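Local atomic coordinates of endo-1,4-beta-xylanase (Bacteroides thetaiotaomicron VPI-5482, PDB entry 3KST), a protein that probably hydrolyses glycosidic bonds in xylan as a calcium-binding glycoside hydrolase of family 43. Residues A[135-140]-A[194-199]; A[203-208]-A[233-238]. All coordinates share one frame; numbering follows the deposited sequence.

Contact 1 of 2, residues A[135-140]-A[194-199]; sequences IDDDGT and LLKKNG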
loop_
_atom_site.group_PDB
_atom_site.type_symbol
_atom_site.label_atom_id
_atom_site.label_comp_id
_atom_site.label_asym_id
_atom_site.label_seq_id
_atom_site.Cartn_x
_atom_site.Cartn_y
_atom_site.Cartn_z
ATOM N N ILE A 135 -6.881 10.027 -7.022
ATOM C CA ILE A 135 -7.582 11.257 -7.434
ATOM C C ILE A 135 -7.394 11.350 -8.945
ATOM O O ILE A 135 -6.282 11.526 -9.416
ATOM C CB ILE A 135 -7.060 12.530 -6.716
ATOM C CG1 ILE A 135 -7.297 12.405 -5.207
ATOM C CG2 ILE A 135 -7.822 13.791 -7.211
ATOM C CD1 ILE A 135 -6.636 13.533 -4.360
ATOM N N ASP A 136 -8.494 11.283 -9.684
ATOM C CA ASP A 136 -8.438 11.204 -11.146
ATOM C C ASP A 136 -8.150 12.587 -11.760
ATOM O O ASP A 136 -8.179 13.600 -11.074
ATOM C CB ASP A 136 -9.770 10.615 -11.678
ATOM C CG ASP A 136 -9.633 9.905 -13.009
ATOM O OD1 ASP A 136 -8.534 9.916 -13.614
ATOM O OD2 ASP A 136 -10.647 9.361 -13.480
ATOM N N ASP A 137 -7.873 12.594 -13.060
ATOM C CA ASP A 137 -7.644 13.818 -13.847
ATOM C C ASP A 137 -8.821 14.819 -13.757
ATOM O O ASP A 137 -8.611 16.028 -13.850
ATOM C CB ASP A 137 -7.315 13.434 -15.283
ATOM C CG ASP A 137 -6.035 12.614 -15.386
ATOM O OD1 ASP A 137 -5.068 12.882 -14.633
ATOM O OD2 ASP A 137 -5.998 11.686 -16.195
ATOM N N ASP A 138 -10.025 14.266 -13.579
ATOM C CA ASP A 138 -11.325 14.926 -13.335
ATOM C C ASP A 138 -11.380 15.720 -12.005
ATOM O O ASP A 138 -12.250 16.581 -11.796
ATOM C CB ASP A 138 -12.321 13.736 -13.253
ATOM C CG ASP A 138 -13.763 14.112 -13.166
ATOM O OD1 ASP A 138 -14.165 15.280 -13.261
ATOM O OD2 ASP A 138 -14.515 13.141 -13.015
ATOM N N GLY A 139 -10.509 15.350 -11.058
ATOM C CA GLY A 139 -10.533 15.882 -9.686
ATOM C C GLY A 139 -11.331 15.023 -8.697
ATOM O O GLY A 139 -11.342 15.326 -7.507
ATOM N N THR A 140 -11.946 13.941 -9.169
ATOM C CA THR A 140 -12.798 13.074 -8.359
ATOM C C THR A 140 -11.922 12.114 -7.541
ATOM O O THR A 140 -11.129 11.370 -8.136
ATOM C CB THR A 140 -13.775 12.270 -9.261
ATOM O OG1 THR A 140 -14.550 13.193 -10.071
ATOM C CG2 THR A 140 -14.710 11.316 -8.456
ATOM N N LEU A 194 -3.578 1.962 -7.278
ATOM C CA LEU A 194 -4.173 2.432 -8.530
ATOM C C LEU A 194 -3.207 3.359 -9.243
ATOM O O LEU A 194 -2.605 4.257 -8.621
ATOM C CB LEU A 194 -5.525 3.123 -8.251
ATOM C CG LEU A 194 -6.617 3.133 -9.321
ATOM C CD1 LEU A 194 -6.171 3.855 -10.585
ATOM C CD2 LEU A 194 -7.122 1.701 -9.627
ATOM N N LEU A 195 -3.036 3.111 -10.535
ATOM C CA LEU A 195 -2.282 4.009 -11.430
ATOM C C LEU A 195 -3.068 4.161 -12.726
ATOM O O LEU A 195 -3.720 3.204 -13.182
ATOM C CB LEU A 195 -0.916 3.450 -11.739
ATOM C CG LEU A 195 0.134 3.452 -10.648
ATOM C CD1 LEU A 195 1.365 2.867 -11.253
ATOM C CD2 LEU A 195 0.400 4.850 -10.134
ATOM N N LYS A 196 -3.021 5.362 -13.303
ATOM C CA LYS A 196 -3.668 5.610 -14.598
ATOM C C LYS A 196 -2.566 5.956 -15.590
ATOM O O LYS A 196 -1.639 6.687 -15.243
ATOM C CB LYS A 196 -4.652 6.768 -14.491
ATOM C CG LYS A 196 -5.426 7.074 -15.808
ATOM C CD LYS A 196 -6.279 8.315 -15.635
ATOM C CE LYS A 196 -7.159 8.639 -16.838
ATOM N NZ LYS A 196 -8.012 9.881 -16.588
ATOM N N LYS A 197 -2.634 5.392 -16.793
ATOM C CA LYS A 197 -1.690 5.745 -17.876
ATOM C C LYS A 197 -2.353 5.573 -19.231
ATOM O O LYS A 197 -2.936 4.526 -19.469
ATOM C CB LYS A 197 -0.445 4.886 -17.811
ATOM C CG LYS A 197 0.704 5.381 -18.688
ATOM C CD LYS A 197 1.928 4.503 -18.500
ATOM C CE LYS A 197 3.168 5.128 -19.122
ATOM N NZ LYS A 197 4.354 4.253 -18.922
ATOM N N ASN A 198 -2.300 6.624 -20.073
ATOM C CA ASN A 198 -2.873 6.621 -21.442
ATOM C C ASN A 198 -4.343 6.135 -21.503
ATOM O O ASN A 198 -4.700 5.273 -22.322
ATOM C CB ASN A 198 -1.997 5.790 -22.405
ATOM C CG ASN A 198 -0.501 6.192 -22.384
ATOM O OD1 ASN A 198 -0.116 7.278 -21.929
ATOM N ND2 ASN A 198 0.340 5.296 -22.889
ATOM N N GLY A 199 -5.147 6.632 -20.560
ATOM C CA GLY A 199 -6.571 6.334 -20.482
ATOM C C GLY A 199 -7.018 5.013 -19.879
ATOM O O GLY A 199 -8.211 4.751 -19.848
#

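Contact 2 of 2, residues A[203-208]-A[233-238]; sequences LIYSAN and SKNPLL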
loop_
_atom_site.group_PDB
_atom_site.type_symbol
_atom_site.label_atom_id
_atom_site.label_comp_id
_atom_site.label_asym_id
_atom_site.label_seq_id
_atom_site.Cartn_x
_atom_site.Cartn_y
_atom_site.Cartn_z
ATOM N N LEU A 203 -5.277 -1.550 -11.643
ATOM C CA LEU A 203 -5.484 -1.894 -10.240
ATOM C C LEU A 203 -4.510 -3.022 -9.931
ATOM O O LEU A 203 -4.675 -4.150 -10.428
ATOM C CB LEU A 203 -6.938 -2.293 -9.979
ATOM C CG LEU A 203 -7.428 -2.528 -8.544
ATOM C CD1 LEU A 203 -8.973 -2.613 -8.540
ATOM C CD2 LEU A 203 -6.838 -3.739 -7.858
ATOM N N ILE A 204 -3.489 -2.704 -9.122
ATOM C CA ILE A 204 -2.419 -3.621 -8.743
ATOM C C ILE A 204 -2.714 -4.113 -7.296
ATOM O O ILE A 204 -2.911 -3.303 -6.350
ATOM C CB ILE A 204 -1.039 -2.902 -8.898
ATOM C CG1 ILE A 204 -0.934 -2.188 -10.267
ATOM C CG2 ILE A 204 0.062 -3.911 -8.714
ATOM C CD1 ILE A 204 -0.029 -0.976 -10.279
ATOM N N TYR A 205 -2.783 -5.432 -7.127
ATOM C CA TYR A 205 -3.227 -6.027 -5.872
ATOM C C TYR A 205 -2.455 -7.265 -5.486
ATOM O O TYR A 205 -1.733 -7.840 -6.330
ATOM C CB TYR A 205 -4.742 -6.383 -6.010
ATOM C CG TYR A 205 -5.012 -7.456 -7.053
ATOM C CD1 TYR A 205 -5.256 -7.119 -8.394
ATOM C CD2 TYR A 205 -5.010 -8.818 -6.699
ATOM C CE1 TYR A 205 -5.481 -8.136 -9.368
ATOM C CE2 TYR A 205 -5.224 -9.838 -7.672
ATOM C CZ TYR A 205 -5.478 -9.471 -8.994
ATOM O OH TYR A 205 -5.666 -10.432 -9.965
ATOM N N SER A 206 -2.645 -7.680 -4.235
ATOM C CA SER A 206 -2.061 -8.922 -3.716
ATOM C C SER A 206 -3.147 -9.980 -3.448
ATOM O O SER A 206 -4.280 -9.643 -3.109
ATOM C CB SER A 206 -1.271 -8.650 -2.435
ATOM O OG SER A 206 -0.246 -7.687 -2.619
ATOM N N ALA A 207 -2.809 -11.259 -3.637
ATOM C CA ALA A 207 -3.715 -12.376 -3.334
ATOM C C ALA A 207 -3.046 -13.422 -2.449
ATOM O O ALA A 207 -1.800 -13.528 -2.439
ATOM C CB ALA A 207 -4.308 -13.001 -4.633
ATOM N N ASN A 208 -3.903 -14.150 -1.718
ATOM C CA ASN A 208 -3.595 -15.185 -0.710
ATOM C C ASN A 208 -3.394 -14.600 0.653
ATOM O O ASN A 208 -3.135 -13.386 0.787
ATOM C CB ASN A 208 -2.406 -16.080 -1.084
ATOM C CG ASN A 208 -2.653 -16.803 -2.339
ATOM O OD1 ASN A 208 -3.536 -17.664 -2.389
ATOM N ND2 ASN A 208 -1.915 -16.450 -3.393
ATOM N N SER A 233 -3.694 -11.716 -18.044
ATOM C CA SER A 233 -3.689 -13.156 -18.262
ATOM C C SER A 233 -2.433 -13.863 -17.723
ATOM O O SER A 233 -2.506 -15.042 -17.391
ATOM C CB SER A 233 -3.901 -13.481 -19.756
ATOM O OG SER A 233 -4.317 -14.825 -19.918
ATOM N N LYS A 234 -1.301 -13.141 -17.635
ATOM C CA LYS A 234 -0.023 -13.698 -17.131
ATOM C C LYS A 234 0.245 -13.317 -15.660
ATOM O O LYS A 234 1.430 -13.327 -15.212
ATOM C CB LYS A 234 1.203 -13.260 -17.969
ATOM C CG LYS A 234 1.112 -13.278 -19.519
ATOM C CD LYS A 234 1.469 -14.619 -20.153
ATOM C CE LYS A 234 2.954 -14.988 -19.965
ATOM N NZ LYS A 234 3.410 -15.994 -20.975
ATOM N N ASN A 235 -0.802 -12.956 -14.899
ATOM C CA ASN A 235 -0.604 -12.774 -13.445
ATOM C C ASN A 235 -0.148 -14.131 -12.860
ATOM O O ASN A 235 -0.534 -15.188 -13.395
ATOM C CB ASN A 235 -1.869 -12.350 -12.696
ATOM C CG ASN A 235 -2.210 -10.869 -12.807
ATOM O OD1 ASN A 235 -1.379 -9.996 -13.052
ATOM N ND2 ASN A 235 -3.470 -10.578 -12.535
ATOM N N PRO A 236 0.646 -14.126 -11.771
ATOM C CA PRO A 236 1.127 -12.940 -11.035
ATOM C C PRO A 236 2.382 -12.246 -11.592
ATOM O O PRO A 236 3.197 -12.862 -12.297
ATOM C CB PRO A 236 1.403 -13.498 -9.652
ATOM C CG PRO A 236 1.804 -14.924 -9.873
ATOM C CD PRO A 236 1.100 -15.379 -11.130
ATOM N N LEU A 237 2.501 -10.956 -11.285
ATOM C CA LEU A 237 3.688 -10.165 -11.626
ATOM C C LEU A 237 4.856 -10.493 -10.702
ATOM O O LEU A 237 6.007 -10.373 -11.126
ATOM C CB LEU A 237 3.421 -8.653 -11.517
ATOM C CG LEU A 237 2.671 -7.902 -12.624
ATOM C CD1 LEU A 237 1.644 -8.758 -13.321
ATOM C CD2 LEU A 237 2.086 -6.566 -12.076
ATOM N N LEU A 238 4.558 -10.869 -9.450
ATOM C CA LEU A 238 5.564 -11.108 -8.416
ATOM C C LEU A 238 5.024 -12.142 -7.436
ATOM O O LEU A 238 4.010 -11.915 -6.832
ATOM C CB LEU A 238 5.849 -9.803 -7.651
ATOM C CG LEU A 238 6.786 -9.903 -6.417
ATOM C CD1 LEU A 238 8.153 -10.309 -6.884
ATOM C CD2 LEU A 238 6.826 -8.609 -5.578
#

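Contact 1 of 2, residues A[135-140]-A[194-199]
Asp136 OD1 takes two donors at once, the ammonium of Lys196 and the backbone N of Asp137, and both come in over the same face of the carboxylate. Lys196 NZ lies 3.0 Å from Asp136 OD1. It arrives on the syn side, tilted 23° out of the plane, while Asp137 N lies farther above it. The second salt bridge is the shorter one, with Lys196 NZ 2.7 Å from Asp137 OD2 and again above the carboxylate plane, so NZ sits between two acidic oxygens. Family 43 enzymes are five-bladed beta-propellers, and this network joins two neighbouring blades at the surface: the aspartates belong to the type I turn from Asp136 to Gly139, the lysine to the end of strand 189-197. Lys196 reaches over fully extended, with CG anti to the backbone N (chi1 -178°), crossing Asp136 at about a right angle and meeting Asp137 coming from the opposite direction. Asp136 OD2 is hydrogen-bonded to Tyr201 OH, which pins the other half of that carboxylate to the lysine's blade. A methionine in place of Lys196 would probably leave two close carboxylates without their shared positive charge and the turn more weakly tied to the next blade.

Contact 2 of 2, residues A[203-208]-A[233-238]
Tyr205 and Asn235 meet at about a right angle, the planes of ring and amide 89° apart. In this beta-propeller they join strand 200-207 of one blade, second in a four-stranded antiparallel sheet, to the connection that leaves its last strand, 230-231, for the next blade. The touching atoms are Tyr205 OH and Asn235 ND2, 3.4 Å apart, with the amide nitrogen oblique to the ring. Each polar end has its firmer partner outside the pair. Tyr205 OH is hydrogen-bonded to Glu182 OE2, and Asn235 ND2 is bonded to the backbone oxygen of Tyr219 on strand 216-222, which ties the loop to the blade's third strand. These outside bonds probably set the positions of the hydroxyl and the amide, and the two side chains meet at OH and ND2, each held by its own partner. Tyr205 gets there with CG lodged between its backbone N and carbonyl carbon (chi1 65°), a setting that swings the ring out from the strand to the loop. On the loop side, the peptide bond between Asn235 and Pro236 is cis, and both residues pack on Trp181. Beyond it, Leu237 and Leu238 both face Val217, forming a classic beta bulge. The site is not remote from the catalytic centre: the side chain of Tyr205 is about 7 Å from that of Glu190, the predicted proton donor, and the backbone of Ser206 is hydrogen-bonded to that of Glu190. Next to the polar pair, Ile204 and Leu237 both rest on Tyr219, and Leu237 also reaches Val293 and Ile295 of strand 293-305. Between these two aliphatic side chains the approach is loose, with Ile204 CG2 4.7 Å from Leu237 CD2.

Overall arrangement
From the N terminus, after several earlier strands, the chain runs through strand 129-135 into the turn at 135-140, completes that blade, and builds the first strand of the next, 189-197, where contact 1 closes a loop of 53 residues. The chain then turns back into strand 200-207, and contact 2 closes a shorter loop of 24 residues at 233-238, on the way to strand 250-256. The contacts stand in series, neither nested nor crossed. Contact 1 ties blade to blade, whereas contact 2 ties a blade's second strand to the connection leaving that blade. Strands 189-197 and 200-207, adjacent in the same sheet, connect them directly: Leu194 CD2 packs 4.0 Å from Leu203 CA.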